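Local coordinates for Alpha/beta hydrolase (Pseudomonas aeruginosa PAO1, PDB 4R1D), which probably acts as a calcium-binding lipase effector of the H2 type VI secretion system, kept in check by its partner Tli4, at residues M248-V253 against E272-V277; S288-H293 against G322-A327; I316-A321 against D402-L407; H424-A429 against G512-F517. One frame throughout, in Å; residues are numbered along the deposited sequence.

Contact 1 of 4, residues M248-V253 against E272-V277; sequences MKVILV and ERVLGV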
loop_
_atom_site.group_PDB
_atom_site.type_symbol
_atom_site.label_atom_id
_atom_site.label_comp_id
_atom_site.label_asym_id
_atom_site.label_seq_id
_atom_site.Cartn_x
_atom_site.Cartn_y
_atom_site.Cartn_z
ATOM N N MET A 248 -24.916 9.189 16.972
ATOM C CA MET A 248 -24.788 8.259 15.851
ATOM C C MET A 248 -23.707 7.198 16.121
ATOM O O MET A 248 -22.707 7.469 16.793
ATOM C CB MET A 248 -24.520 8.996 14.536
ATOM C CG MET A 248 -25.788 9.574 13.899
ATOM S SD MET A 248 -25.494 10.309 12.282
ATOM C CE MET A 248 -25.229 8.840 11.280
ATOM N N LYS A 249 -23.936 5.987 15.619
ATOM C CA LYS A 249 -22.950 4.903 15.701
ATOM C C LYS A 249 -22.731 4.312 14.307
ATOM O O LYS A 249 -23.565 4.467 13.427
ATOM C CB LYS A 249 -23.440 3.793 16.637
ATOM C CG LYS A 249 -23.634 4.207 18.102
ATOM C CD LYS A 249 -22.316 4.435 18.800
ATOM C CE LYS A 249 -22.508 4.778 20.278
ATOM N NZ LYS A 249 -22.748 3.569 21.106
ATOM N N VAL A 250 -21.618 3.618 14.105
ATOM C CA VAL A 250 -21.378 2.957 12.820
ATOM C C VAL A 250 -20.975 1.501 13.065
ATOM O O VAL A 250 -20.601 1.129 14.173
ATOM C CB VAL A 250 -20.250 3.642 12.009
ATOM C CG1 VAL A 250 -20.560 5.123 11.782
ATOM C CG2 VAL A 250 -18.918 3.481 12.729
ATOM N N ILE A 251 -21.051 0.679 12.031
ATOM C CA ILE A 251 -20.609 -0.713 12.124
ATOM C C ILE A 251 -19.467 -0.904 11.146
ATOM O O ILE A 251 -19.588 -0.539 9.984
ATOM C CB ILE A 251 -21.747 -1.673 11.758
ATOM C CG1 ILE A 251 -22.908 -1.505 12.737
ATOM C CG2 ILE A 251 -21.254 -3.125 11.734
ATOM C CD1 ILE A 251 -24.197 -2.159 12.263
ATOM N N LEU A 252 -18.354 -1.463 11.608
ATOM C CA LEU A 252 -17.215 -1.722 10.721
ATOM C C LEU A 252 -17.347 -3.105 10.088
ATOM O O LEU A 252 -17.744 -4.060 10.757
ATOM C CB LEU A 252 -15.887 -1.663 11.498
ATOM C CG LEU A 252 -15.583 -0.380 12.271
ATOM C CD1 LEU A 252 -14.173 -0.407 12.855
ATOM C CD2 LEU A 252 -15.751 0.840 11.361
ATOM N N VAL A 253 -17.029 -3.206 8.802
ATOM C CA VAL A 253 -16.940 -4.501 8.122
ATOM C C VAL A 253 -15.583 -4.496 7.442
ATOM O O VAL A 253 -15.297 -3.626 6.605
ATOM C CB VAL A 253 -18.078 -4.691 7.097
ATOM C CG1 VAL A 253 -17.889 -5.981 6.332
ATOM C CG2 VAL A 253 -19.444 -4.659 7.806
ATOM N N GLU A 272 -15.906 4.935 20.811
ATOM C CA GLU A 272 -17.197 4.332 21.092
ATOM C C GLU A 272 -18.163 4.512 19.926
ATOM O O GLU A 272 -19.244 3.939 19.913
ATOM C CB GLU A 272 -17.786 4.966 22.359
ATOM C CG GLU A 272 -16.918 4.808 23.611
ATOM C CD GLU A 272 -15.618 5.607 23.572
ATOM O OE1 GLU A 272 -15.544 6.640 22.865
ATOM O OE2 GLU A 272 -14.660 5.196 24.267
ATOM N N ARG A 273 -17.769 5.334 18.953
ATOM C CA ARG A 273 -18.559 5.533 17.736
ATOM C C ARG A 273 -18.881 4.194 17.065
ATOM O O ARG A 273 -19.907 4.044 16.396
ATOM C CB ARG A 273 -17.792 6.427 16.752
ATOM C CG ARG A 273 -18.508 6.688 15.455
ATOM C CD ARG A 273 -19.635 7.687 15.668
ATOM N NE ARG A 273 -19.152 9.066 15.772
ATOM C CZ ARG A 273 -19.915 10.068 16.193
ATOM N NH1 ARG A 273 -21.165 9.816 16.562
ATOM N NH2 ARG A 273 -19.441 11.308 16.244
ATOM N N VAL A 274 -17.991 3.223 17.236
ATOM C CA VAL A 274 -18.172 1.914 16.608
ATOM C C VAL A 274 -19.041 1.003 17.472
ATOM O O VAL A 274 -18.712 0.705 18.624
ATOM C CB VAL A 274 -16.812 1.245 16.247
ATOM C CG1 VAL A 274 -17.018 -0.198 15.788
ATOM C CG2 VAL A 274 -16.081 2.069 15.168
ATOM N N LEU A 275 -20.162 0.569 16.900
ATOM C CA LEU A 275 -21.146 -0.234 17.627
ATOM C C LEU A 275 -20.721 -1.693 17.698
ATOM O O LEU A 275 -21.007 -2.398 18.678
ATOM C CB LEU A 275 -22.511 -0.139 16.938
ATOM C CG LEU A 275 -23.718 -0.724 17.669
ATOM C CD1 LEU A 275 -23.898 -0.017 19.010
ATOM C CD2 LEU A 275 -24.956 -0.571 16.804
ATOM N N GLY A 276 -20.044 -2.147 16.654
ATOM C CA GLY A 276 -19.611 -3.528 16.560
ATOM C C GLY A 276 -18.753 -3.720 15.322
ATOM O O GLY A 276 -18.647 -2.829 14.480
ATOM N N VAL A 277 -18.139 -4.890 15.204
ATOM C CA VAL A 277 -17.186 -5.114 14.127
ATOM C C VAL A 277 -17.343 -6.495 13.517
ATOM O O VAL A 277 -17.414 -7.500 14.229
ATOM C CB VAL A 277 -15.760 -4.989 14.660
ATOM C CG1 VAL A 277 -14.747 -5.265 13.557
ATOM C CG2 VAL A 277 -15.543 -3.584 15.268
HETATM O O HOH W 1 -20.082 1.423 21.106
#
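Arg-273 reaches Met-248 by a folded route: CG lies opposite its own backbone N (chi1 179°), then the chain turns at chi2 (75°) and again at chi3. That brings Arg-273 NH1 2.8 Å from Met-248 O, with the oxygen at the edge of the guanidinium and in its plane. These two residues lead into neighbouring parallel strands of the alpha/beta-hydrolase sheet, 250-255 and 274-280, which helix 258-267 joins in a beta-alpha-beta crossover. NH1 also bonds Met-245 O, while NE makes a salt bridge with Glu-227 on helix 215-238, so several bonds fix the rotation of the group.

The backbones then take over. Val-250 N gives its hydrogen to Arg-273 O, and Val-250 O receives Leu-275 N at 2.8 Å in a nearly straight bond (177°). Between the Val-250/Val-274 and Leu-252/Val-277 pairs the second strand carries one residue more than the first, a beta bulge at Leu-275 and Gly-276.

The side chains of Val-250, Leu-252, Val-274 and Val-277 share one face. There Leu-252 meets Val-274 at about a right angle, its CG 3.8 Å from CG1 of that valine. Ile-251 faces the other way, onto helix 542-556. At the solvent end, a water donates to Glu-272 O over 2.9 Å and takes only a weak bond from Lys-249 NZ.

Contact 2 of 4, residues S288-H293 against G322-A327; sequences STIYHH and GALELA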
loop_
_atom_site.group_PDB
_atom_site.type_symbol
_atom_site.label_atom_id
_atom_site.label_comp_id
_atom_site.label_asym_id
_atom_site.label_seq_id
_atom_site.Cartn_x
_atom_site.Cartn_y
_atom_site.Cartn_z
ATOM N N SER A 288 2.962 -16.083 7.819
ATOM C CA SER A 288 4.255 -16.557 7.337
ATOM C C SER A 288 4.455 -16.334 5.825
ATOM O O SER A 288 5.573 -16.425 5.315
ATOM C CB SER A 288 4.437 -18.044 7.693
ATOM O OG SER A 288 3.328 -18.796 7.235
ATOM N N THR A 289 3.381 -16.059 5.088
ATOM C CA THR A 289 3.565 -15.820 3.660
ATOM C C THR A 289 4.518 -14.661 3.385
ATOM O O THR A 289 5.183 -14.656 2.358
ATOM C CB THR A 289 2.236 -15.581 2.888
ATOM O OG1 THR A 289 1.627 -14.353 3.332
ATOM C CG2 THR A 289 1.280 -16.759 3.065
ATOM N N ILE A 290 4.604 -13.690 4.290
ATOM C CA ILE A 290 5.482 -12.536 4.045
ATOM C C ILE A 290 6.929 -12.983 3.896
ATOM O O ILE A 290 7.697 -12.403 3.125
ATOM C CB ILE A 290 5.361 -11.432 5.141
ATOM C CG1 ILE A 290 6.087 -10.156 4.693
ATOM C CG2 ILE A 290 5.928 -11.908 6.468
ATOM C CD1 ILE A 290 6.094 -9.064 5.753
ATOM N N TYR A 291 7.302 -14.037 4.619
ATOM C CA TYR A 291 8.650 -14.574 4.474
ATOM C C TYR A 291 8.834 -15.187 3.087
ATOM O O TYR A 291 9.827 -14.944 2.428
ATOM C CB TYR A 291 8.926 -15.604 5.569
ATOM C CG TYR A 291 10.340 -16.122 5.589
ATOM C CD1 TYR A 291 10.745 -17.103 4.691
ATOM C CD2 TYR A 291 11.258 -15.664 6.524
ATOM C CE1 TYR A 291 12.021 -17.592 4.703
ATOM C CE2 TYR A 291 12.559 -16.157 6.547
ATOM C CZ TYR A 291 12.922 -17.131 5.638
ATOM O OH TYR A 291 14.206 -17.632 5.623
ATOM N N HIS A 292 7.873 -15.986 2.637
ATOM C CA HIS A 292 7.974 -16.557 1.300
ATOM C C HIS A 292 8.165 -15.455 0.269
ATOM O O HIS A 292 9.076 -15.510 -0.557
ATOM C CB HIS A 292 6.718 -17.350 0.926
ATOM C CG HIS A 292 6.677 -17.726 -0.523
ATOM N ND1 HIS A 292 6.219 -16.867 -1.498
ATOM C CD2 HIS A 292 7.092 -18.842 -1.169
ATOM C CE1 HIS A 292 6.330 -17.446 -2.682
ATOM N NE2 HIS A 292 6.857 -18.646 -2.511
ATOM N N HIS A 293 7.299 -14.449 0.322
ATOM C CA HIS A 293 7.304 -13.409 -0.699
ATOM C C HIS A 293 8.587 -12.585 -0.711
ATOM O O HIS A 293 9.109 -12.287 -1.779
ATOM C CB HIS A 293 6.059 -12.527 -0.568
ATOM C CG HIS A 293 4.786 -13.306 -0.659
ATOM N ND1 HIS A 293 3.581 -12.841 -0.179
ATOM C CD2 HIS A 293 4.542 -14.540 -1.158
ATOM C CE1 HIS A 293 2.645 -13.751 -0.392
ATOM N NE2 HIS A 293 3.203 -14.794 -0.984
ATOM N N GLY A 322 3.226 -0.675 7.014
ATOM C CA GLY A 322 1.969 -1.357 6.754
ATOM C C GLY A 322 2.169 -2.770 6.234
ATOM O O GLY A 322 1.452 -3.694 6.641
ATOM N N ALA A 323 3.128 -2.946 5.327
ATOM C CA ALA A 323 3.373 -4.257 4.736
ATOM C C ALA A 323 4.045 -5.185 5.740
ATOM O O ALA A 323 3.647 -6.350 5.887
ATOM C CB ALA A 323 4.221 -4.135 3.469
ATOM N N LEU A 324 5.059 -4.661 6.431
ATOM C CA LEU A 324 5.823 -5.450 7.391
ATOM C C LEU A 324 4.973 -5.875 8.571
ATOM O O LEU A 324 5.265 -6.880 9.221
ATOM C CB LEU A 324 7.024 -4.657 7.921
ATOM C CG LEU A 324 8.238 -4.654 7.005
ATOM C CD1 LEU A 324 9.298 -3.697 7.539
ATOM C CD2 LEU A 324 8.805 -6.069 6.829
ATOM N N GLU A 325 3.931 -5.101 8.865
ATOM C CA GLU A 325 3.065 -5.418 9.997
ATOM C C GLU A 325 2.281 -6.713 9.792
ATOM O O GLU A 325 1.687 -7.234 10.729
ATOM C CB GLU A 325 2.136 -4.247 10.331
ATOM C CG GLU A 325 2.825 -3.167 11.159
ATOM C CD GLU A 325 2.084 -1.842 11.152
ATOM O OE1 GLU A 325 0.948 -1.798 10.635
ATOM O OE2 GLU A 325 2.650 -0.851 11.665
ATOM N N LEU A 326 2.294 -7.238 8.571
ATOM C CA LEU A 326 1.701 -8.543 8.304
ATOM C C LEU A 326 2.584 -9.683 8.824
ATOM O O LEU A 326 2.153 -10.832 8.882
ATOM C CB LEU A 326 1.473 -8.718 6.801
ATOM C CG LEU A 326 0.982 -10.081 6.298
ATOM C CD1 LEU A 326 -0.409 -10.376 6.863
ATOM C CD2 LEU A 326 0.971 -10.150 4.774
ATOM N N ALA A 327 3.824 -9.372 9.188
ATOM C CA ALA A 327 4.746 -10.418 9.639
ATOM C C ALA A 327 4.204 -11.088 10.903
ATOM O O ALA A 327 3.552 -10.435 11.712
ATOM C CB ALA A 327 6.108 -9.828 9.892
#
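Ile-290 carries this contact nearly alone, pushing its side chain from the first turn of helix 289-296 into the type I beta turn, Leu-324 to Ala-327, that follows the short helix 321-324. The joint is apolar helix-to-turn packing among the helical segments that come after strand 274-280 in the chain.

Two branches of the isoleucine do the touching. With CG1 trans to the backbone N (chi1 -169°) and the chain extended beyond it, Ile-290 CD1 stretches out to lie 3.7 Å from Ala-323 O and 4.0 Å from Leu-324 CA. The other branch, Ile-290 CG2, settles against Ala-327, 3.7 Å from its CA and 4.0 Å from its CB. The two methyl groups thus reach opposite ends of the turn. Leu-324 starts out pointing away from the helix, yet its CD2 swings back to 4.2 Å from Ile-290 CD1. Leu-326 faces the helix too and covers part of it near Thr-289, whose OG1 is hydrogen-bonded to Ser-287 OG.

One shell out, Val-317 of helix 310-317 packs against Ile-290, Ala-323 and Leu-324, and Ile-411 of the long helix 400-421 covers Leu-324 and Ala-327 as well. A backbone bond to Ser-287 holds Leu-326, and the Glu-325 carboxylate bonds Ser-214 and Asn-215. Within the segment, Leu-326 N bonds Ala-323 O at 3.1 Å, and one residue on the turn itself is closed by Ala-327 N on Leu-324 O at 2.9 Å.

Contact 3 of 4, residues I316-A321 against D402-L407; sequences IVANSA and DNFEDL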
loop_
_atom_site.group_PDB
_atom_site.type_symbol
_atom_site.label_atom_id
_atom_site.label_comp_id
_atom_site.label_asym_id
_atom_site.label_seq_id
_atom_site.Cartn_x
_atom_site.Cartn_y
_atom_site.Cartn_z
ATOM N N ILE A 316 10.299 -2.988 -1.734
ATOM C CA ILE A 316 9.095 -2.281 -1.309
ATOM C C ILE A 316 8.695 -2.611 0.139
ATOM O O ILE A 316 8.563 -1.711 0.987
ATOM C CB ILE A 316 7.952 -2.541 -2.300
ATOM C CG1 ILE A 316 8.398 -2.160 -3.711
ATOM C CG2 ILE A 316 6.700 -1.762 -1.898
ATOM C CD1 ILE A 316 7.431 -2.597 -4.785
ATOM N N VAL A 317 8.546 -3.898 0.438
ATOM C CA VAL A 317 8.005 -4.308 1.723
ATOM C C VAL A 317 8.894 -3.901 2.896
ATOM O O VAL A 317 8.398 -3.471 3.928
ATOM C CB VAL A 317 7.747 -5.837 1.745
ATOM C CG1 VAL A 317 7.303 -6.296 3.129
ATOM C CG2 VAL A 317 6.693 -6.198 0.696
ATOM N N ALA A 318 10.210 -4.029 2.740
ATOM C CA ALA A 318 11.124 -3.784 3.857
ATOM C C ALA A 318 11.180 -2.313 4.241
ATOM O O ALA A 318 11.749 -1.962 5.273
ATOM C CB ALA A 318 12.549 -4.331 3.552
ATOM N N ASN A 319 10.572 -1.460 3.418
ATOM C CA ASN A 319 10.466 -0.022 3.723
ATOM C C ASN A 319 9.076 0.450 4.135
ATOM O O ASN A 319 8.849 1.655 4.327
ATOM C CB ASN A 319 10.942 0.802 2.524
ATOM C CG ASN A 319 12.398 0.620 2.265
ATOM O OD1 ASN A 319 12.797 0.120 1.217
ATOM N ND2 ASN A 319 13.214 0.995 3.236
ATOM N N SER A 320 8.153 -0.496 4.277
ATOM C CA SER A 320 6.754 -0.171 4.523
ATOM C C SER A 320 6.268 -0.793 5.818
ATOM O O SER A 320 6.238 -2.019 5.957
ATOM C CB SER A 320 5.884 -0.652 3.358
ATOM O OG SER A 320 4.548 -0.863 3.786
ATOM N N ALA A 321 5.888 0.065 6.765
ATOM C CA ALA A 321 5.397 -0.394 8.058
ATOM C C ALA A 321 4.108 -1.180 7.873
ATOM O O ALA A 321 3.914 -2.230 8.485
ATOM C CB ALA A 321 5.190 0.803 9.025
ATOM N N ASP A 402 19.822 0.437 9.420
ATOM C CA ASP A 402 19.371 1.211 10.579
ATOM C C ASP A 402 17.870 1.423 10.468
ATOM O O ASP A 402 17.128 1.205 11.416
ATOM C CB ASP A 402 20.023 2.599 10.620
ATOM C CG ASP A 402 21.437 2.586 11.171
ATOM O OD1 ASP A 402 21.837 1.603 11.835
ATOM O OD2 ASP A 402 22.147 3.593 10.949
ATOM N N ASN A 403 17.443 1.891 9.304
ATOM C CA ASN A 403 16.025 2.157 9.065
ATOM C C ASN A 403 15.199 0.891 9.216
ATOM O O ASN A 403 14.168 0.885 9.890
ATOM C CB ASN A 403 15.828 2.738 7.671
ATOM C CG ASN A 403 14.492 3.412 7.523
ATOM O OD1 ASN A 403 14.277 4.487 8.079
ATOM N ND2 ASN A 403 13.577 2.780 6.786
ATOM N N PHE A 404 15.656 -0.180 8.574
ATOM C CA PHE A 404 14.945 -1.454 8.614
ATOM C C PHE A 404 14.809 -2.004 10.032
ATOM O O PHE A 404 13.729 -2.443 10.427
ATOM C CB PHE A 404 15.618 -2.478 7.686
ATOM C CG PHE A 404 15.020 -3.853 7.770
ATOM C CD1 PHE A 404 13.722 -4.091 7.328
ATOM C CD2 PHE A 404 15.743 -4.910 8.298
ATOM C CE1 PHE A 404 13.165 -5.359 7.415
ATOM C CE2 PHE A 404 15.187 -6.183 8.375
ATOM C CZ PHE A 404 13.900 -6.404 7.933
ATOM N N GLU A 405 15.891 -1.981 10.814
ATOM C CA GLU A 405 15.810 -2.520 12.171
ATOM C C GLU A 405 14.880 -1.701 13.063
ATOM O O GLU A 405 14.137 -2.256 13.892
ATOM C CB GLU A 405 17.214 -2.670 12.783
ATOM C CG GLU A 405 18.054 -3.676 12.010
ATOM C CD GLU A 405 19.426 -3.895 12.609
ATOM O OE1 GLU A 405 19.740 -3.271 13.637
ATOM O OE2 GLU A 405 20.189 -4.699 12.044
ATOM N N ASP A 406 14.913 -0.379 12.908
ATOM C CA ASP A 406 13.992 0.462 13.658
ATOM C C ASP A 406 12.542 0.165 13.252
ATOM O O ASP A 406 11.640 0.190 14.099
ATOM C CB ASP A 406 14.316 1.949 13.479
ATOM C CG ASP A 406 15.278 2.468 14.539
ATOM O OD1 ASP A 406 15.584 1.687 15.457
ATOM O OD2 ASP A 406 15.698 3.653 14.472
ATOM N N LEU A 407 12.320 -0.117 11.969
ATOM C CA LEU A 407 10.966 -0.425 11.502
ATOM C C LEU A 407 10.501 -1.736 12.120
ATOM O O LEU A 407 9.355 -1.860 12.526
ATOM C CB LEU A 407 10.877 -0.496 9.971
ATOM C CG LEU A 407 10.792 0.799 9.153
ATOM C CD1 LEU A 407 10.580 0.488 7.676
ATOM C CD2 LEU A 407 9.670 1.698 9.648
HETATM O O HOH W 2 10.826 3.359 5.282
#
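Phe-404 turns the edge of its ring to the carbonyl of Ala-318: Ala-318 O lies near the ring plane, 3.6 Å from Phe-404 CD1. The methyl of the same alanine approaches obliquely from off that plane, Ala-318 CB lying 4.0 Å from both Phe-404 CD1 and Phe-404 CE1. With its CG set opposite the backbone N (chi1 175°), Phe-404 swings its ring out from helix 400-421 far enough to meet this small residue.

Leu-407, about one turn further along, sets off toward the other segment. In the conformer described, one of two in the model, Leu-407 CD1 approaches the same Ala-318 O at 3.6 Å and Asn-319 C at 3.8 Å, so CD1 packs against the backbone of Ala-318 and Asn-319. On the polar side, a water joins the segments: it donates to Asn-319 O over 2.8 Å and accepts from Asn-403 ND2 over 3.2 Å, linking the backbone of Asn-319 to the side-chain amide of Asn-403.

The acidic residues of this helix serve a different partner. Glu-405 makes a salt bridge with Lys-91 of the partner chain, presumably Tli4, and Asp-406 accepts bonds from the backbone N atoms of Ser-90 and Lys-91 of that chain. The 316-321 side is a type I turn, Val-317 to Ser-320, where helix 310-317 gives way to helix 321-324; Ser-320 OG bonds Leu-212 O and also Ala-323 N, the classic serine N-cap of a new helix.

Contact 4 of 4, residues H424-A429 against G512-F517; sequences HSETYA and GVKASF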
loop_
_atom_site.group_PDB
_atom_site.type_symbol
_atom_site.label_atom_id
_atom_site.label_comp_id
_atom_site.label_asym_id
_atom_site.label_seq_id
_atom_site.Cartn_x
_atom_site.Cartn_y
_atom_site.Cartn_z
ATOM N N HIS A 424 -12.748 -5.657 19.768
ATOM C CA HIS A 424 -14.008 -5.033 20.142
ATOM C C HIS A 424 -14.932 -6.085 20.776
ATOM O O HIS A 424 -14.960 -7.237 20.352
ATOM C CB HIS A 424 -14.644 -4.421 18.889
ATOM C CG HIS A 424 -15.804 -3.522 19.175
ATOM N ND1 HIS A 424 -17.026 -3.999 19.600
ATOM C CD2 HIS A 424 -15.932 -2.176 19.089
ATOM C CE1 HIS A 424 -17.855 -2.986 19.770
ATOM N NE2 HIS A 424 -17.220 -1.868 19.458
ATOM N N SER A 425 -15.677 -5.695 21.806
ATOM C CA SER A 425 -16.529 -6.643 22.528
ATOM C C SER A 425 -17.675 -7.224 21.689
ATOM O O SER A 425 -18.280 -8.235 22.060
ATOM C CB SER A 425 -17.079 -5.998 23.807
ATOM O OG SER A 425 -17.903 -4.884 23.499
ATOM N N GLU A 426 -17.988 -6.588 20.566
ATOM C CA GLU A 426 -19.012 -7.122 19.673
ATOM C C GLU A 426 -18.377 -7.455 18.320
ATOM O O GLU A 426 -18.663 -6.818 17.310
ATOM C CB GLU A 426 -20.159 -6.126 19.508
ATOM C CG GLU A 426 -20.697 -5.593 20.848
ATOM C CD GLU A 426 -21.384 -6.678 21.683
ATOM O OE1 GLU A 426 -21.797 -7.707 21.116
ATOM O OE2 GLU A 426 -21.519 -6.492 22.907
ATOM N N THR A 427 -17.507 -8.459 18.324
ATOM C CA THR A 427 -16.756 -8.821 17.135
ATOM C C THR A 427 -17.277 -10.125 16.549
ATOM O O THR A 427 -17.390 -11.140 17.258
ATOM C CB THR A 427 -15.250 -8.967 17.452
ATOM O OG1 THR A 427 -14.694 -7.681 17.748
ATOM C CG2 THR A 427 -14.522 -9.543 16.255
ATOM N N TYR A 428 -17.605 -10.087 15.261
ATOM C CA TYR A 428 -18.055 -11.267 14.523
ATOM C C TYR A 428 -17.046 -11.533 13.421
ATOM O O TYR A 428 -16.937 -10.773 12.458
ATOM C CB TYR A 428 -19.450 -11.017 13.930
ATOM C CG TYR A 428 -20.513 -10.849 14.999
ATOM C CD1 TYR A 428 -20.588 -9.685 15.773
ATOM C CD2 TYR A 428 -21.424 -11.867 15.250
ATOM C CE1 TYR A 428 -21.560 -9.553 16.778
ATOM C CE2 TYR A 428 -22.388 -11.737 16.235
ATOM C CZ TYR A 428 -22.451 -10.600 16.993
ATOM O OH TYR A 428 -23.429 -10.519 17.959
ATOM N N ALA A 429 -16.271 -12.598 13.578
ATOM C CA ALA A 429 -15.165 -12.851 12.668
ATOM C C ALA A 429 -15.438 -14.085 11.805
ATOM O O ALA A 429 -16.061 -15.036 12.264
ATOM C CB ALA A 429 -13.892 -13.047 13.473
ATOM N N GLY A 512 -11.326 -15.269 22.305
ATOM C CA GLY A 512 -12.663 -15.213 22.867
ATOM C C GLY A 512 -13.626 -14.216 22.248
ATOM O O GLY A 512 -14.478 -13.678 22.954
ATOM N N VAL A 513 -13.516 -13.965 20.942
ATOM C CA VAL A 513 -14.464 -13.063 20.282
ATOM C C VAL A 513 -15.870 -13.640 20.348
ATOM O O VAL A 513 -16.056 -14.854 20.538
ATOM C CB VAL A 513 -14.084 -12.738 18.813
ATOM C CG1 VAL A 513 -12.848 -11.848 18.761
ATOM C CG2 VAL A 513 -13.866 -14.012 18.015
ATOM N N LYS A 514 -16.861 -12.770 20.207
ATOM C CA LYS A 514 -18.253 -13.171 20.394
ATOM C C LYS A 514 -18.701 -14.244 19.400
ATOM O O LYS A 514 -19.395 -15.196 19.767
ATOM C CB LYS A 514 -19.175 -11.954 20.324
ATOM C CG LYS A 514 -20.657 -12.295 20.429
ATOM C CD LYS A 514 -21.496 -11.047 20.708
ATOM C CE LYS A 514 -21.632 -10.770 22.207
ATOM N NZ LYS A 514 -22.715 -9.767 22.514
ATOM N N ALA A 515 -18.318 -14.084 18.138
ATOM C CA ALA A 515 -18.641 -15.075 17.118
ATOM C C ALA A 515 -17.473 -15.277 16.157
ATOM O O ALA A 515 -16.791 -14.319 15.783
ATOM C CB ALA A 515 -19.906 -14.673 16.349
ATOM N N SER A 516 -17.232 -16.523 15.774
ATOM C CA SER A 516 -16.130 -16.861 14.869
ATOM C C SER A 516 -16.575 -17.983 13.925
ATOM O O SER A 516 -16.960 -19.079 14.367
ATOM C CB SER A 516 -14.881 -17.271 15.665
ATOM O OG SER A 516 -13.805 -17.644 14.816
ATOM N N PHE A 517 -16.548 -17.697 12.626
ATOM C CA PHE A 517 -16.962 -18.662 11.605
ATOM C C PHE A 517 -15.765 -19.249 10.881
ATOM O O PHE A 517 -15.025 -18.542 10.174
ATOM C CB PHE A 517 -17.937 -18.020 10.616
ATOM C CG PHE A 517 -19.199 -17.527 11.262
ATOM C CD1 PHE A 517 -19.214 -16.327 11.958
ATOM C CD2 PHE A 517 -20.367 -18.270 11.187
ATOM C CE1 PHE A 517 -20.356 -15.870 12.563
ATOM C CE2 PHE A 517 -21.518 -17.826 11.792
ATOM C CZ PHE A 517 -21.522 -16.616 12.480
HETATM O O HOH W 3 -16.069 -9.995 20.714
HETATM O O HOH W 4 -23.846 -7.425 24.445
#
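Glu-426 and Lys-514 form a salt bridge. Their side chains run obliquely to each other, and Lys-514 NZ meets Glu-426 OE1, 2.7 Å away, on the lone pair that faces the second oxygen. Glu-426 gets there through a bend at chi2 (-67°), which turns its end back toward the lysine although its CB starts out away from it. The second oxygen, OE2, takes a hydrogen from a water that NZ also touches, weakly.

Another water works at the entrance to the strands: it donates to His-424 O and accepts from Thr-427 N and Lys-514 N, the last at 2.9 Å. Nearby, His-424 ND1 receives Glu-426 N in the plane of the imidazole, and its NE2 bonds Val-274 O of the next strand.

Backbone bonds follow, of the parallel kind that builds the central sheet of the alpha/beta-hydrolase fold; strand 515-519 is an edge strand of the sheet within this chain and 427-432 lies just inside it. Ala-515 N bonds Thr-427 O at 3.2 Å, Ala-429 N bonds Ala-515 O in an almost straight line (177°), and Phe-517 N closes on Ala-429 O at 2.7 Å. Ala-429 O also lies in the plane of the Phe-517 ring, at its edge, 3.4 Å from Phe-517 CD1.

Apolar contacts fill in beside them. Tyr-428 CD2 presses on Ala-515 CB at 3.4 Å, and the tyrosine runs alongside Lys-514, pointing the same way. Thr-427 CG2 meets Val-513 CG1 at 3.8 Å.

Contacts 1 and 4 belong to one parallel sheet: strands 274-280 and 427-432 are neighbours in it, and Val-277 N and O pair with Glu-426 O and Tyr-428 N. Both are mostly buried, with backbone bonds along the strands and charged or water-bridged groups only where the strands begin. Contacts 2 and 3 each set a helix against a turn and rely mainly on methyl groups and, in contact 3, a phenyl ring. Their segments alternate along the chain, and Val-317 of contact 3 packs on Ile-290 and Ala-323 of contact 2. Contact 2 is buried, its centre about 10 Å from the centre of the chain; contact 3, partly buried, adds a bridging water and borders the partner chain.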